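Local coordinates for polysaccharide deacetylase-like protein (Bacillus anthracis, PDB 4V33), which is a putative zinc-binding polysaccharide deacetylase, probably acting on cell-wall polymers, and is required for osmotic stability and maintenance of cell shape, at residues A[307-310]-A[311-315]; A[280-283]-A[284-288]. All blocks are in the same frame, centred on the assembly; numbering follows the deposited sequence.

Contact 1: A[307-310]-A[311-315]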
ATOM      1  N   ASP A 307       9.327  -9.537  18.238  1.00 20.02           N
ATOM      2  CA  ASP A 307      10.587 -10.250  18.104  1.00 22.15           C
ATOM      3  C   ASP A 307      10.346 -11.432  17.168  1.00 23.09           C
ATOM      4  O   ASP A 307       9.236 -11.592  16.658  1.00 22.99           O
ATOM      5  CB  ASP A 307      11.142 -10.675  19.471  1.00 23.66           C
ATOM      6  CG  ASP A 307      10.183 -11.557  20.266  1.00 25.45           C
ATOM      7  OD1 ASP A 307       9.360 -12.280  19.666  1.00 27.12           O
ATOM      8  OD2 ASP A 307      10.274 -11.550  21.515  1.00 30.06           O
ATOM      9  N   ASP A 308      11.367 -12.247  16.927  1.00 24.28           N
ATOM     10  CA  ASP A 308      11.229 -13.342  15.973  1.00 27.47           C
ATOM     11  C   ASP A 308      10.139 -14.335  16.378  1.00 23.58           C
ATOM     12  O   ASP A 308       9.425 -14.860  15.522  1.00 23.68           O
ATOM     13  CB  ASP A 308      12.559 -14.079  15.780  1.00 29.56           C
ATOM     14  CG  ASP A 308      13.561 -13.273  14.973  1.00 35.66           C
ATOM     15  OD1 ASP A 308      13.162 -12.269  14.343  1.00 35.92           O
ATOM     16  OD2 ASP A 308      14.753 -13.657  14.962  1.00 41.31           O
ATOM     17  N   LYS A 309      10.017 -14.587  17.679  1.00 24.38           N
ATOM     18  CA  LYS A 309       8.989 -15.484  18.191  1.00 24.48           C
ATOM     19  C   LYS A 309       7.594 -14.949  17.877  1.00 22.90           C
ATOM     20  O   LYS A 309       6.719 -15.694  17.436  1.00 23.72           O
ATOM     21  CB  LYS A 309       9.147 -15.680  19.701  1.00 29.69           C
ATOM     22  CG  LYS A 309       7.952 -16.334  20.379  1.00 32.76           C
ATOM     23  CD  LYS A 309       7.899 -17.821  20.112  1.00 44.28           C
ATOM     24  CE  LYS A 309       6.665 -18.466  20.732  1.00 44.31           C
ATOM     25  NZ  LYS A 309       6.448 -19.846  20.217  1.00 45.43           N
ATOM     26  N   VAL A 310       7.395 -13.657  18.108  1.00 19.45           N
ATOM     27  CA  VAL A 310       6.108 -13.021  17.833  1.00 19.04           C
ATOM     28  C   VAL A 310       5.787 -13.040  16.343  1.00 20.11           C
ATOM     29  O   VAL A 310       4.646 -13.297  15.961  1.00 20.66           O
ATOM     30  CB  VAL A 310       6.049 -11.579  18.385  1.00 19.44           C
ATOM     31  CG1 VAL A 310       4.776 -10.855  17.926  1.00 19.22           C
ATOM     32  CG2 VAL A 310       6.118 -11.604  19.907  1.00 23.56           C
ATOM     33  N   VAL A 311       6.785 -12.766  15.504  1.00 18.54           N
ATOM     34  CA  VAL A 311       6.583 -12.829  14.056  1.00 19.07           C
ATOM     35  C   VAL A 311       6.146 -14.228  13.633  1.00 20.53           C
ATOM     36  O   VAL A 311       5.209 -14.383  12.850  1.00 20.63           O
ATOM     37  CB  VAL A 311       7.847 -12.418  13.259  1.00 19.24           C
ATOM     38  CG1 VAL A 311       7.653 -12.679  11.764  1.00 20.45           C
ATOM     39  CG2 VAL A 311       8.160 -10.954  13.478  1.00 19.43           C
ATOM     40  N   ALA A 312       6.815 -15.248  14.159  1.00 21.13           N
ATOM     41  CA  ALA A 312       6.469 -16.618  13.801  1.00 20.64           C
ATOM     42  C   ALA A 312       5.046 -16.993  14.222  1.00 20.03           C
ATOM     43  O   ALA A 312       4.348 -17.703  13.494  1.00 24.42           O
ATOM     44  CB  ALA A 312       7.472 -17.588  14.373  1.00 20.93           C
ATOM     45  N   GLU A 313       4.615 -16.519  15.391  1.00 20.60           N
ATOM     46  CA  GLU A 313       3.252 -16.787  15.837  1.00 20.68           C
ATOM     47  C   GLU A 313       2.253 -16.029  14.966  1.00 20.69           C
ATOM     48  O   GLU A 313       1.237 -16.583  14.537  1.00 22.07           O
ATOM     49  CB  GLU A 313       3.068 -16.409  17.316  1.00 22.34           C
ATOM     50  CG  GLU A 313       3.864 -17.273  18.292  1.00 21.32           C
ATOM     51  CD  GLU A 313       3.327 -18.691  18.423  1.00 33.36           C
ATOM     52  OE1 GLU A 313       2.252 -18.994  17.866  1.00 27.54           O
ATOM     53  OE2 GLU A 313       3.990 -19.511  19.096  1.00 33.73           O
ATOM     54  N   THR A 314       2.563 -14.764  14.693  1.00 18.91           N
ATOM     55  CA  THR A 314       1.699 -13.909  13.895  1.00 19.24           C
ATOM     56  C   THR A 314       1.511 -14.471  12.485  1.00 20.05           C
ATOM     57  O   THR A 314       0.414 -14.405  11.929  1.00 18.88           O
ATOM     58  CB  THR A 314       2.265 -12.478  13.860  1.00 19.35           C
ATOM     59  OG1 THR A 314       2.396 -12.005  15.207  1.00 18.22           O
ATOM     60  CG2 THR A 314       1.346 -11.526  13.090  1.00 18.76           C
ATOM     61  N   LYS A 315       2.576 -15.056  11.936  1.00 17.91           N
ATOM     62  CA  LYS A 315       2.588 -15.595  10.576  1.00 19.81           C
ATOM     63  C   LYS A 315       1.549 -16.704  10.402  1.00 22.55           C
ATOM     64  O   LYS A 315       1.073 -16.958   9.297  1.00 22.09           O
ATOM     65  CB  LYS A 315       3.981 -16.154  10.259  1.00 20.64           C
ATOM     66  CG  LYS A 315       4.187 -16.564   8.812  1.00 23.25           C
ATOM     67  CD  LYS A 315       5.646 -16.881   8.531  1.00 26.08           C
ATOM     68  CE  LYS A 315       5.879 -17.162   7.049  1.00 27.84           C
ATOM     69  NZ  LYS A 315       7.315 -17.429   6.751  1.00 30.43           N
TER
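The carbonyl oxygen of V310 is gripped twice by T314: OG1 reaches V310 O at 2.7 Å from above the carbonyl plane, 40° out of it, while T314 N donates to V310 O at 2.8 Å in the ordinary helical way. T314 OG1 lies beside its own backbone N (chi1 -57°), which brings the hydroxyl back over the preceding turn. One residue round, K309 and E313 form an i to i+4 salt bridge, NZ to OE2 2.7 Å, on the anti lone pair of that carboxylate oxygen. Both chains bend at the second torsion, and NZ and OE2 meet across one turn, with K309 CE 3.9 Å from E313 CG. The other oxygen, E313 OE1, pairs with K316, leaving the carboxylate between two lysines. From helix 277-292, Y277 lies against K309 and E313, and L281 against E313 and T314. At the start of the helix D307 O takes V311 N at 3.0 Å. D307 is the N-cap residue of the short helix 308-315 of the deacetylase domain, its carboxylate OD1 accepting the capping bond from V310 N at 2.9 Å, nearly straight.

Contact 2: A[280-283]-A[284-288]; sequences ELKE and SKEKL
S284 OG donates to E280 O at 2.7 Å on the buried face of the helix, meeting the oxygen 49° out of the carbonyl plane. With chi1 at 56° the hydroxyl sits over the backbone, between its N and C, and is turned to the preceding turn; L281 O lies 3.2 Å from the same S284 OG, and the hydroxyl of Y318 makes a weak hydrogen bond with OG. The helix widens into a pi-type turn at 280-282, where this serine bond sits.

The charged contact, nearer solvent, joins K282 and E286, one turn apart. K282 runs extended from the backbone and bends only at its last torsion, swinging NZ to E286 OE2 at 3.0 Å. The ammonium comes to the syn side of that oxygen but 27° out of the carboxylate plane, and NZ stays 3.6 Å from E286 OE1, so the salt bridge is one-sided. E286 OE2 also lies 3.6 Å from K282 CG, alongside the lysine chain. E283 passes nearby, its CG 4.1 Å from E286 OE1, with the two carboxylate planes turned only slightly from each other.

Backbone bonds continue the regular helix beyond the wide turn, from E286 N to K282 O and from K287 N to E283 O. The polar ends of E280 and K285 look elsewhere, E280 OE2 to T267 and K285 NZ to the backbone oxygen of Y317.

The chemistry thus divides by face: a buried serine hydroxyl gives the E280 carbonyl a side-chain partner where the helix is widened, while K282 probably offsets part of the negative charge brought together by E283 and E286.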
ATOM      1  N   GLU A 280      -4.977 -14.415  21.709  1.00 17.68           N
ATOM      2  CA  GLU A 280      -4.688 -13.019  21.360  1.00 15.53           C
ATOM      3  C   GLU A 280      -4.631 -12.748  19.863  1.00 16.10           C
ATOM      4  O   GLU A 280      -4.955 -11.643  19.417  1.00 16.70           O
ATOM      5  CB  GLU A 280      -3.382 -12.567  22.009  1.00 17.02           C
ATOM      6  CG  GLU A 280      -3.497 -12.338  23.509  1.00 15.41           C
ATOM      7  CD  GLU A 280      -4.353 -11.113  23.874  1.00 16.60           C
ATOM      8  OE1 GLU A 280      -4.663 -10.260  23.009  1.00 16.56           O
ATOM      9  OE2 GLU A 280      -4.713 -11.010  25.064  1.00 21.68           O
ATOM     10  N   LEU A 281      -4.194 -13.744  19.091  1.00 17.49           N
ATOM     11  CA  LEU A 281      -3.948 -13.545  17.660  1.00 17.44           C
ATOM     12  C   LEU A 281      -4.965 -14.260  16.773  1.00 17.31           C
ATOM     13  O   LEU A 281      -5.494 -13.686  15.821  1.00 20.00           O
ATOM     14  CB  LEU A 281      -2.534 -14.015  17.296  1.00 18.38           C
ATOM     15  CG  LEU A 281      -1.371 -13.207  17.880  1.00 16.51           C
ATOM     16  CD1 LEU A 281      -0.047 -13.907  17.639  1.00 19.67           C
ATOM     17  CD2 LEU A 281      -1.344 -11.787  17.304  1.00 16.70           C
ATOM     18  N   LYS A 282      -5.234 -15.521  17.081  1.00 17.72           N
ATOM     19  CA  LYS A 282      -6.133 -16.324  16.273  1.00 19.08           C
ATOM     20  C   LYS A 282      -7.607 -16.027  16.569  1.00 20.19           C
ATOM     21  O   LYS A 282      -8.394 -15.772  15.660  1.00 20.08           O
ATOM     22  CB  LYS A 282      -5.819 -17.806  16.495  1.00 20.31           C
ATOM     23  CG  LYS A 282      -6.676 -18.769  15.724  1.00 26.90           C
ATOM     24  CD  LYS A 282      -6.269 -20.181  16.113  1.00 26.64           C
ATOM     25  CE  LYS A 282      -7.319 -21.180  15.733  1.00 37.26           C
ATOM     26  NZ  LYS A 282      -8.570 -21.070  16.545  1.00 35.24           N
ATOM     27  N   GLU A 283      -7.981 -16.062  17.844  1.00 21.07           N
ATOM     28  CA  GLU A 283      -9.388 -15.915  18.207  1.00 20.08           C
ATOM     29  C   GLU A 283      -9.892 -14.476  18.063  1.00 20.86           C
ATOM     30  O   GLU A 283     -11.083 -14.243  17.842  1.00 21.10           O
ATOM     31  CB  GLU A 283      -9.638 -16.488  19.613  1.00 18.66           C
ATOM     32  CG  GLU A 283      -9.293 -17.983  19.673  1.00 22.40           C
ATOM     33  CD  GLU A 283      -9.391 -18.606  21.054  1.00 28.55           C
ATOM     34  OE1 GLU A 283      -9.783 -17.916  22.021  1.00 29.78           O
ATOM     35  OE2 GLU A 283      -9.076 -19.809  21.160  1.00 31.99           O
ATOM     36  N   SER A 284      -8.984 -13.514  18.177  1.00 19.30           N
ATOM     37  CA  SER A 284      -9.334 -12.118  17.937  1.00 17.69           C
ATOM     38  C   SER A 284      -9.710 -11.940  16.470  1.00 17.88           C
ATOM     39  O   SER A 284     -10.729 -11.326  16.149  1.00 19.18           O
ATOM     40  CB  SER A 284      -8.179 -11.189  18.323  1.00 20.37           C
ATOM     41  OG  SER A 284      -6.986 -11.540  17.640  1.00 20.30           O
ATOM     42  N   LYS A 285      -8.889 -12.495  15.583  1.00 17.79           N
ATOM     43  CA  LYS A 285      -9.180 -12.485  14.150  1.00 18.86           C
ATOM     44  C   LYS A 285     -10.539 -13.116  13.855  1.00 19.69           C
ATOM     45  O   LYS A 285     -11.353 -12.551  13.124  1.00 20.25           O
ATOM     46  CB  LYS A 285      -8.084 -13.238  13.393  1.00 18.66           C
ATOM     47  CG  LYS A 285      -8.440 -13.600  11.960  1.00 21.16           C
ATOM     48  CD  LYS A 285      -7.338 -14.430  11.331  1.00 26.64           C
ATOM     49  CE  LYS A 285      -7.771 -14.977   9.978  1.00 30.17           C
ATOM     50  NZ  LYS A 285      -6.773 -15.947   9.438  1.00 40.90           N
ATOM     51  N   GLU A 286     -10.785 -14.289  14.432  1.00 19.63           N
ATOM     52  CA  GLU A 286     -12.036 -15.004  14.193  1.00 20.02           C
ATOM     53  C   GLU A 286     -13.256 -14.227  14.692  1.00 20.06           C
ATOM     54  O   GLU A 286     -14.275 -14.155  14.003  1.00 23.92           O
ATOM     55  CB  GLU A 286     -11.988 -16.400  14.827  1.00 22.62           C
ATOM     56  CG  GLU A 286     -10.904 -17.275  14.239  1.00 28.10           C
ATOM     57  CD  GLU A 286     -10.679 -18.556  15.023  1.00 37.79           C
ATOM     58  OE1 GLU A 286     -11.209 -18.681  16.150  1.00 36.85           O
ATOM     59  OE2 GLU A 286      -9.963 -19.436  14.501  1.00 43.34           O
ATOM     60  N   LYS A 287     -13.151 -13.657  15.890  1.00 18.64           N
ATOM     61  CA  LYS A 287     -14.250 -12.892  16.466  1.00 19.24           C
ATOM     62  C   LYS A 287     -14.551 -11.641  15.638  1.00 19.88           C
ATOM     63  O   LYS A 287     -15.713 -11.309  15.397  1.00 22.69           O
ATOM     64  CB  LYS A 287     -13.914 -12.494  17.903  1.00 22.67           C
ATOM     65  CG  LYS A 287     -15.045 -11.789  18.632  1.00 31.37           C
ATOM     66  CD  LYS A 287     -14.656 -11.486  20.073  1.00 47.25           C
ATOM     67  CE  LYS A 287     -15.866 -11.534  20.997  1.00 49.26           C
ATOM     68  NZ  LYS A 287     -15.577 -10.857  22.296  1.00 41.00           N
ATOM     69  N   LEU A 288     -13.504 -10.951  15.199  1.00 18.12           N
ATOM     70  CA  LEU A 288     -13.690  -9.741  14.408  1.00 17.88           C
ATOM     71  C   LEU A 288     -14.338 -10.040  13.051  1.00 20.75           C
ATOM     72  O   LEU A 288     -15.200  -9.289  12.597  1.00 20.81           O
ATOM     73  CB  LEU A 288     -12.360  -9.002  14.234  1.00 17.05           C
ATOM     74  CG  LEU A 288     -12.435  -7.627  13.562  1.00 16.80           C
ATOM     75  CD1 LEU A 288     -13.333  -6.692  14.355  1.00 18.80           C
ATOM     76  CD2 LEU A 288     -11.036  -7.055  13.459  1.00 17.68           C
TER

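Contact 2 precedes contact 1 in the chain, and their centres lie about 16 Å apart on neighbouring helices, 277-292 and 308-315. They meet through L281: its CD1 is 3.9 Å from T314 OG1 and 4.0 Å from E313 CB, so one leucine methyl packs on two of the residues that make side-chain bonds in contact 1. The zinc ion, held by D206, H264 and H268, is nearer contact 2, with the E280 side chain about 11 Å away against about 14 Å for that of V310. T267, the partner of E280, lies between H264 and H268 in sequence, which ties helix 277-292 to the metal-site loop; contact 1 reaches that helix through L281.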